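ORF99 (Acidianus Filamentous Virus 1, PDB 3DF6) is of unknown function but groups with the AcrID1 anti-CRISPR family, so it may counter a type I-D CRISPR defence of the host. Local coordinates at residues V14-L18 and E19-K23; H4-H7 and K8-K12; T31-E35 and L36-E40. The protein carries 2 engineered substitutions. All coordinates share one frame; numbering follows the deposited sequence. Where two conformers were deposited one is given.

Contact 1: V14-L18 and E19-K23; sequences VDLFL and EDRIK. With CA (calcium ion), chain J.
Leu16 O takes two backbone amides at once, from different directions. Arg21 N lies 3.0 Å from Leu16 O, close to the line of the carbonyl bond (C=O...N 164°). Ile22 N, 3.1 Å from Leu16 O, stands instead above the carbonyl plane, away from either lone pair. Glu19 N to Asp15 O, at 2.9 Å, is still a regular helical bond. With the phi of Asp20 at +68°, the bonds from Arg21 N to Leu16 O and from Asp20 N to Phe17 O (2.9 Å) define a Schellman motif ending helix 3-18. The reversal brings the side chain of Ile22 onto Leu16, where CD1 of Ile22 touches CB of Leu16 at 3.7 Å. It also lets Phe17 CA give a CH...O contact to Ile22 O, 3.2 Å away. Phe17 CG stands anti to the backbone N (chi1 163°), which lays the ring edge by the carbonyl of Lys23 (CE1 of Phe17 to O of Lys23, 3.3 Å). Ile22 continues into an antiparallel ladder with the second subunit, and the carboxylate of Asp20 pairs with Lys71. On another side of the helix, Asp15 OD1 binds a calcium ion at 2.3 Å, and Asp15 OD2 accepts from a water that also binds the ion.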
loop_
_atom_site.group_PDB
_atom_site.type_symbol
_atom_site.label_atom_id
_atom_site.label_comp_id
_atom_site.label_asym_id
_atom_site.label_seq_id
_atom_site.Cartn_x
_atom_site.Cartn_y
_atom_site.Cartn_z
ATOM N N VAL C 14 1.578 -0.883 -7.875
ATOM C CA VAL C 14 1.788 -2.229 -8.416
ATOM C C VAL C 14 3.128 -2.285 -9.175
ATOM O O VAL C 14 3.924 -3.216 -8.978
ATOM C CB VAL C 14 0.551 -2.720 -9.265
ATOM C CG1 VAL C 14 0.848 -4.015 -10.027
ATOM C CG2 VAL C 14 -0.648 -2.909 -8.368
ATOM N N ASP C 15 3.389 -1.267 -10.001
ATOM C CA ASP C 15 4.681 -1.166 -10.669
ATOM C C ASP C 15 5.873 -1.214 -9.697
ATOM O O ASP C 15 6.842 -1.929 -9.945
ATOM C CB ASP C 15 4.753 0.105 -11.511
ATOM C CG ASP C 15 3.890 0.017 -12.742
ATOM O OD1 ASP C 15 3.554 -1.117 -13.146
ATOM O OD2 ASP C 15 3.541 1.078 -13.303
ATOM N N LEU C 16 5.781 -0.457 -8.604
ATOM C CA LEU C 16 6.863 -0.360 -7.620
ATOM C C LEU C 16 7.036 -1.686 -6.871
ATOM O O LEU C 16 8.152 -2.074 -6.485
ATOM C CB LEU C 16 6.562 0.759 -6.616
ATOM C CG LEU C 16 6.774 2.188 -7.103
ATOM C CD1 LEU C 16 6.069 3.143 -6.135
ATOM C CD2 LEU C 16 8.262 2.529 -7.208
ATOM N N PHE C 17 5.919 -2.357 -6.657
ATOM C CA PHE C 17 5.907 -3.690 -6.087
ATOM C C PHE C 17 6.621 -4.674 -7.014
ATOM O O PHE C 17 7.506 -5.419 -6.565
ATOM C CB PHE C 17 4.464 -4.142 -5.763
ATOM C CG PHE C 17 4.329 -5.628 -5.545
ATOM C CD1 PHE C 17 4.888 -6.232 -4.416
ATOM C CD2 PHE C 17 3.675 -6.421 -6.486
ATOM C CE1 PHE C 17 4.796 -7.614 -4.209
ATOM C CE2 PHE C 17 3.559 -7.814 -6.293
ATOM C CZ PHE C 17 4.134 -8.413 -5.160
ATOM N N LEU C 18 6.276 -4.659 -8.306
ATOM C CA LEU C 18 6.971 -5.508 -9.269
ATOM C C LEU C 18 8.494 -5.212 -9.387
ATOM O O LEU C 18 9.296 -6.153 -9.566
ATOM C CB LEU C 18 6.245 -5.541 -10.645
ATOM C CG LEU C 18 4.756 -5.975 -10.600
ATOM C CD1 LEU C 18 4.063 -5.762 -11.972
ATOM C CD2 LEU C 18 4.559 -7.411 -10.100
ATOM N N GLU C 19 8.880 -3.935 -9.257
ATOM C CA GLU C 19 10.296 -3.500 -9.165
ATOM C C GLU C 19 11.015 -3.931 -7.886
ATOM O O GLU C 19 12.251 -3.842 -7.800
ATOM C CB GLU C 19 10.378 -1.979 -9.216
ATOM C CG GLU C 19 10.128 -1.394 -10.561
ATOM C CD GLU C 19 10.208 0.124 -10.572
ATOM O OE1 GLU C 19 10.737 0.732 -9.609
ATOM O OE2 GLU C 19 9.734 0.703 -11.572
ATOM N N ASP C 20 10.230 -4.374 -6.896
ATOM C CA ASP C 20 10.697 -4.721 -5.567
ATOM C C ASP C 20 11.195 -3.533 -4.742
ATOM O O ASP C 20 11.975 -3.704 -3.815
ATOM C CB ASP C 20 11.761 -5.828 -5.607
ATOM C CG ASP C 20 11.830 -6.594 -4.311
ATOM O OD1 ASP C 20 10.765 -6.854 -3.702
ATOM O OD2 ASP C 20 12.952 -6.931 -3.898
ATOM N N ARG C 21 10.744 -2.333 -5.081
ATOM C CA ARG C 21 10.914 -1.167 -4.223
ATOM C C ARG C 21 9.886 -1.266 -3.091
ATOM O O ARG C 21 10.220 -1.079 -1.894
ATOM C CB ARG C 21 10.776 0.117 -5.044
ATOM C CG ARG C 21 11.759 0.168 -6.206
ATOM C CD ARG C 21 12.132 1.592 -6.605
ATOM N NE ARG C 21 12.868 2.292 -5.557
ATOM C CZ ARG C 21 13.556 3.414 -5.756
ATOM N NH1 ARG C 21 13.608 3.952 -6.970
ATOM N NH2 ARG C 21 14.189 3.996 -4.750
ATOM N N ILE C 22 8.641 -1.583 -3.467
ATOM C CA ILE C 22 7.671 -2.052 -2.478
ATOM C C ILE C 22 7.865 -3.567 -2.447
ATOM O O ILE C 22 7.666 -4.241 -3.453
ATOM C CB ILE C 22 6.232 -1.649 -2.803
ATOM C CG1 ILE C 22 6.062 -0.112 -2.722
ATOM C CG2 ILE C 22 5.244 -2.316 -1.832
ATOM C CD1 ILE C 22 4.766 0.393 -3.423
ATOM N N LYS C 23 8.330 -4.090 -1.312
ATOM C CA LYS C 23 8.621 -5.514 -1.207
ATOM C C LYS C 23 7.315 -6.325 -1.230
ATOM O O LYS C 23 7.209 -7.306 -1.972
ATOM C CB LYS C 23 9.372 -5.820 0.087
ATOM C CG LYS C 23 10.601 -4.934 0.377
ATOM C CD LYS C 23 11.590 -4.934 -0.754
ATOM C CE LYS C 23 12.668 -3.849 -0.537
ATOM N NZ LYS C 23 13.545 -3.744 -1.720
HETATM CA CA CA J . 2.107 -2.136 -14.594
HETATM O O HOH W 1 2.139 0.327 -15.544
HETATM O O HOH W 2 0.616 -1.774 -12.691
HETATM O O HOH W 3 2.023 -4.629 -14.551
HETATM O O HOH W 4 0.986 -1.877 -16.678
#

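Contact 2: H4-H7 and K8-K12; sequences HEFH and KLLIK
Lys8 folds back over His4 and reaches Glu5, and with His7 and Leu10 it has the most surface buried in this two-turn length of helix. The imidazole of His4, placed with CG anti to the backbone N (chi1 168°), has Lys8 CG over one face, and Lys8 CD comes to 3.3 Å from His4 NE2 as the two chains cross at a slant. A bend in the lysine at chi3 (62°) then turns its end toward Glu5, which runs alongside in the same direction. Lys8 NZ and Glu5 OE1 are 3.8 Å apart, a long salt bridge on an exposed surface.

On the buried side, Leu10 packs against the preceding turn: its CD1 meets Phe6 CE2 at 3.6 Å, and its CG sits over one face of the Phe6 ring, displaced toward the rim. The same CD1 approaches the His7 ring obliquely, 4.3 Å from His7 CD2. His7 NE2 lies in the plane of the Phe6 ring, at its edge. The backbone is regularly alpha-helical, as Lys8 N to His4 O (2.9 Å) and Ile11 N to His7 O (3.0 Å) attest. His7 takes part largely through that carbonyl, against which Ile11 packs, its CG1 3.4 Å from His7 O.

The buried imidazole of His7 has polar partners beyond the helix, Thr31 OG1 for NE2 and, weakly, Glu37 for ND1. Helix 3-18 lies on strand 25-34 also through Phe6 on Leu29 and Leu10 on Met27, while Leu9 packs on Lys12 of the second subunit.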
loop_
_atom_site.group_PDB
_atom_site.type_symbol
_atom_site.label_atom_id
_atom_site.label_comp_id
_atom_site.label_asym_id
_atom_site.label_seq_id
_atom_site.Cartn_x
_atom_site.Cartn_y
_atom_site.Cartn_z
ATOM N N HIS C 4 -8.958 9.861 -11.226
ATOM C CA HIS C 4 -7.965 9.460 -12.224
ATOM C C HIS C 4 -6.535 9.388 -11.638
ATOM O O HIS C 4 -5.797 8.432 -11.879
ATOM C CB HIS C 4 -8.025 10.394 -13.441
ATOM C CG HIS C 4 -6.867 10.246 -14.377
ATOM N ND1 HIS C 4 -6.761 9.205 -15.274
ATOM C CD2 HIS C 4 -5.760 11.007 -14.550
ATOM C CE1 HIS C 4 -5.636 9.326 -15.955
ATOM N NE2 HIS C 4 -5.012 10.413 -15.537
ATOM N N GLU C 5 -6.156 10.409 -10.877
ATOM C CA GLU C 5 -4.837 10.463 -10.266
ATOM C C GLU C 5 -4.700 9.332 -9.257
ATOM O O GLU C 5 -3.634 8.739 -9.131
ATOM C CB GLU C 5 -4.590 11.821 -9.594
ATOM C CG GLU C 5 -4.500 12.999 -10.573
ATOM C CD GLU C 5 -3.391 12.849 -11.619
ATOM O OE1 GLU C 5 -2.402 12.126 -11.363
ATOM O OE2 GLU C 5 -3.509 13.478 -12.698
ATOM N N PHE C 6 -5.801 9.043 -8.566
ATOM C CA PHE C 6 -5.878 7.934 -7.619
ATOM C C PHE C 6 -5.611 6.592 -8.314
ATOM O O PHE C 6 -4.789 5.798 -7.837
ATOM C CB PHE C 6 -7.234 7.969 -6.874
ATOM C CG PHE C 6 -7.444 6.819 -5.920
ATOM C CD1 PHE C 6 -6.865 6.828 -4.652
ATOM C CD2 PHE C 6 -8.223 5.717 -6.288
ATOM C CE1 PHE C 6 -7.061 5.767 -3.767
ATOM C CE2 PHE C 6 -8.436 4.657 -5.391
ATOM C CZ PHE C 6 -7.835 4.676 -4.147
ATOM N N HIS C 7 -6.251 6.358 -9.467
ATOM C CA HIS C 7 -6.044 5.089 -10.171
ATOM C C HIS C 7 -4.636 4.982 -10.746
ATOM O O HIS C 7 -4.034 3.901 -10.723
ATOM C CB HIS C 7 -7.125 4.865 -11.239
ATOM C CG HIS C 7 -8.512 4.802 -10.671
ATOM N ND1 HIS C 7 -9.643 4.977 -11.435
ATOM C CD2 HIS C 7 -8.943 4.607 -9.402
ATOM C CE1 HIS C 7 -10.714 4.878 -10.665
ATOM N NE2 HIS C 7 -10.315 4.666 -9.423
ATOM N N LYS C 8 -4.118 6.099 -11.248
ATOM C CA LYS C 8 -2.714 6.187 -11.659
ATOM C C LYS C 8 -1.749 5.826 -10.518
ATOM O O LYS C 8 -0.758 5.129 -10.741
ATOM C CB LYS C 8 -2.376 7.590 -12.194
ATOM C CG LYS C 8 -2.621 7.755 -13.675
ATOM C CD LYS C 8 -2.245 9.164 -14.178
ATOM C CE LYS C 8 -0.746 9.482 -13.992
ATOM N NZ LYS C 8 -0.430 10.896 -14.315
ATOM N N LEU C 9 -2.013 6.322 -9.313
ATOM C CA LEU C 9 -1.202 5.937 -8.150
ATOM C C LEU C 9 -1.292 4.438 -7.837
ATOM O O LEU C 9 -0.270 3.791 -7.571
ATOM C CB LEU C 9 -1.528 6.788 -6.908
ATOM C CG LEU C 9 -0.760 6.424 -5.622
ATOM C CD1 LEU C 9 -0.354 7.660 -4.843
ATOM C CD2 LEU C 9 -1.550 5.442 -4.703
ATOM N N LEU C 10 -2.495 3.869 -7.892
ATOM C CA LEU C 10 -2.632 2.428 -7.645
ATOM C C LEU C 10 -1.806 1.593 -8.631
ATOM O O LEU C 10 -1.182 0.601 -8.235
ATOM C CB LEU C 10 -4.093 1.987 -7.709
ATOM C CG LEU C 10 -5.078 2.621 -6.707
ATOM C CD1 LEU C 10 -6.497 2.078 -6.928
ATOM C CD2 LEU C 10 -4.613 2.393 -5.270
ATOM N N ILE C 11 -1.807 2.012 -9.902
ATOM C CA ILE C 11 -1.040 1.343 -10.951
ATOM C C ILE C 11 0.452 1.435 -10.641
ATOM O O ILE C 11 1.179 0.449 -10.777
ATOM C CB ILE C 11 -1.361 1.930 -12.374
ATOM C CG1 ILE C 11 -2.790 1.577 -12.795
ATOM C CG2 ILE C 11 -0.380 1.408 -13.426
ATOM C CD1 ILE C 11 -3.346 2.495 -13.872
ATOM N N LYS C 12 0.895 2.626 -10.242
ATOM C CA LYS C 12 2.260 2.868 -9.810
ATOM C C LYS C 12 2.695 2.036 -8.588
ATOM O O LYS C 12 3.842 1.560 -8.535
ATOM C CB LYS C 12 2.447 4.355 -9.523
ATOM C CG LYS C 12 3.865 4.762 -9.146
ATOM C CD LYS C 12 4.893 4.459 -10.252
ATOM C CE LYS C 12 6.231 5.114 -9.906
ATOM N NZ LYS C 12 7.296 4.908 -10.933
#

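Contact 3: T31-E35 and L36-E40; sequences TTLDE and LEFEE
A capping box formed by Asp34 and Glu37 starts helix 35-42 where strand 25-34 gives way to it. Asp34 N donates to Glu37 OE1 at 3.1 Å, meeting the anti side of that oxygen somewhat out of the carboxylate plane. Glu37 was modelled in two conformers, and this bond belongs to the one described here. In return Asp34, the N-cap, turns its CG anti to its own N (chi1 174°) and presents OD1 to the first turn, where Leu36 N gives it a weak bond at 3.5 Å. The remaining Asp34 oxygen, OD2, lies beside the Leu36 side chain. Phe38 N to Asp34 O (2.9 Å) and Glu39 N to Glu35 O (2.8 Å) are the first bonds of the regular helix, both nearly straight.

Leu33, just before the N-cap, reaches over this turn toward Phe38: Leu33 CD2 lies at the edge of the ring, 4.3 Å from Phe38 CD1. A nonpolar pair of this spacing round the N-cap is a hydrophobic staple. The Phe38 ring also stacks on Tyr85 and meets Tyr77 edge to face, while Leu33 rests on His7 of helix 3-18.

On the surface, Glu35 and Glu39 bring their extended chains together one turn apart. Glu35 OE2 and Glu39 OE2 are 2.8 Å apart, with the carboxylate planes turned 74° from each other. So short a distance between two acids would cost energy if both were charged, and it is consistent with a raised pKa for at least one.

Strand 31-34 and helix 36-40 meet at 93°, a sharp strand-to-helix turn joined by two N-terminal capping motifs, the capping box and the hydrophobic staple.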
loop_
_atom_site.group_PDB
_atom_site.type_symbol
_atom_site.label_atom_id
_atom_site.label_comp_id
_atom_site.label_asym_id
_atom_site.label_seq_id
_atom_site.Cartn_x
_atom_site.Cartn_y
_atom_site.Cartn_z
ATOM N N THR C 31 -13.047 1.449 -5.158
ATOM C CA THR C 31 -12.975 2.388 -6.272
ATOM C C THR C 31 -13.237 1.620 -7.567
ATOM O O THR C 31 -12.928 0.422 -7.668
ATOM C CB THR C 31 -11.595 3.158 -6.255
ATOM O OG1 THR C 31 -11.586 4.197 -7.244
ATOM C CG2 THR C 31 -10.404 2.204 -6.458
ATOM N N THR C 32 -13.836 2.293 -8.546
ATOM C CA THR C 32 -14.250 1.621 -9.765
ATOM C C THR C 32 -13.379 2.021 -10.950
ATOM O O THR C 32 -13.346 3.192 -11.352
ATOM C CB THR C 32 -15.755 1.865 -10.069
ATOM O OG1 THR C 32 -16.534 1.341 -8.993
ATOM C CG2 THR C 32 -16.171 1.155 -11.369
ATOM N N LEU C 33 -12.694 1.024 -11.499
ATOM C CA LEU C 33 -11.771 1.188 -12.605
ATOM C C LEU C 33 -12.396 0.847 -13.944
ATOM O O LEU C 33 -13.065 -0.184 -14.076
ATOM C CB LEU C 33 -10.568 0.261 -12.438
ATOM C CG LEU C 33 -9.380 0.690 -11.568
ATOM C CD1 LEU C 33 -9.806 0.930 -10.121
ATOM C CD2 LEU C 33 -8.308 -0.382 -11.641
ATOM N N ASP C 34 -12.129 1.717 -14.925
ATOM C CA ASP C 34 -12.359 1.444 -16.344
ATOM C C ASP C 34 -11.515 0.218 -16.758
ATOM O O ASP C 34 -10.485 -0.058 -16.146
ATOM C CB ASP C 34 -11.931 2.699 -17.123
ATOM C CG ASP C 34 -11.980 2.537 -18.631
ATOM O OD1 ASP C 34 -12.520 1.536 -19.155
ATOM O OD2 ASP C 34 -11.478 3.455 -19.313
ATOM N N GLU C 35 -11.953 -0.510 -17.785
ATOM C CA GLU C 35 -11.209 -1.673 -18.261
ATOM C C GLU C 35 -9.750 -1.340 -18.560
ATOM O O GLU C 35 -8.852 -2.108 -18.210
ATOM C CB GLU C 35 -11.850 -2.272 -19.517
ATOM C CG GLU C 35 -11.198 -3.605 -19.934
ATOM C CD GLU C 35 -11.819 -4.200 -21.166
ATOM O OE1 GLU C 35 -12.779 -3.616 -21.702
ATOM O OE2 GLU C 35 -11.332 -5.250 -21.624
ATOM N N LEU C 36 -9.530 -0.198 -19.217
ATOM C CA LEU C 36 -8.178 0.281 -19.530
ATOM C C LEU C 36 -7.318 0.447 -18.294
ATOM O O LEU C 36 -6.139 0.084 -18.313
ATOM C CB LEU C 36 -8.216 1.605 -20.308
ATOM C CG LEU C 36 -8.742 1.474 -21.734
ATOM C CD1 LEU C 36 -9.164 2.836 -22.298
ATOM C CD2 LEU C 36 -7.735 0.773 -22.653
ATOM N N GLU C 37 -7.907 1.011 -17.237
ATOM C CA GLU C 37 -7.194 1.167 -15.980
ATOM C C GLU C 37 -6.900 -0.213 -15.357
ATOM O O GLU C 37 -5.768 -0.457 -14.889
ATOM C CB GLU C 37 -7.959 2.099 -15.010
ATOM C CG GLU C 37 -8.433 3.461 -15.662
ATOM C CD GLU C 37 -9.175 4.362 -14.666
ATOM O OE1 GLU C 37 -10.117 3.872 -13.980
ATOM O OE2 GLU C 37 -8.818 5.576 -14.565
ATOM N N PHE C 38 -7.900 -1.096 -15.350
ATOM C CA PHE C 38 -7.750 -2.445 -14.788
ATOM C C PHE C 38 -6.639 -3.236 -15.490
ATOM O O PHE C 38 -5.834 -3.891 -14.836
ATOM C CB PHE C 38 -9.096 -3.184 -14.810
ATOM C CG PHE C 38 -9.115 -4.474 -14.008
ATOM C CD1 PHE C 38 -9.202 -4.452 -12.628
ATOM C CD2 PHE C 38 -9.108 -5.706 -14.655
ATOM C CE1 PHE C 38 -9.223 -5.642 -11.882
ATOM C CE2 PHE C 38 -9.142 -6.910 -13.924
ATOM C CZ PHE C 38 -9.190 -6.863 -12.520
ATOM N N GLU C 39 -6.594 -3.143 -16.814
ATOM C CA GLU C 39 -5.568 -3.782 -17.637
ATOM C C GLU C 39 -4.168 -3.223 -17.396
ATOM O O GLU C 39 -3.172 -3.967 -17.322
ATOM C CB GLU C 39 -5.973 -3.701 -19.120
ATOM C CG GLU C 39 -7.097 -4.663 -19.415
ATOM C CD GLU C 39 -7.643 -4.564 -20.816
ATOM O OE1 GLU C 39 -7.190 -3.689 -21.595
ATOM O OE2 GLU C 39 -8.542 -5.383 -21.128
ATOM N N GLU C 40 -4.111 -1.914 -17.251
ATOM C CA GLU C 40 -2.901 -1.217 -16.863
ATOM C C GLU C 40 -2.401 -1.673 -15.489
ATOM O O GLU C 40 -1.201 -1.841 -15.300
ATOM C CB GLU C 40 -3.159 0.296 -16.889
ATOM C CG GLU C 40 -1.941 1.157 -16.709
ATOM C CD GLU C 40 -0.862 0.934 -17.752
ATOM O OE1 GLU C 40 -1.196 0.676 -18.938
ATOM O OE2 GLU C 40 0.330 1.040 -17.370
#

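Contacts 1 and 2 lie on helix 3-18, contact 2 near its start and contact 1 at its C-terminal end, centres 14 Å apart. Both touch the second subunit, whereas no other chain reaches contact 3. Each has a buried side (Leu16, Phe17 and Ile22; Phe6, His7 and Leu10; Leu33 and Phe38) and a more exposed one. Their chemistry follows position: contact 1 ends a helix with main-chain bonds, contact 3 adds carboxylate caps to the first backbone bonds of another, and contact 2 adds side-chain packing a turn apart to regular backbone bonds. Contacts 2 and 3 touch through Phe6 CE2 and Thr31 CG2, 3.3 Å apart; contacts 1 and 3 remain apart, about 5 Å between nearest atoms.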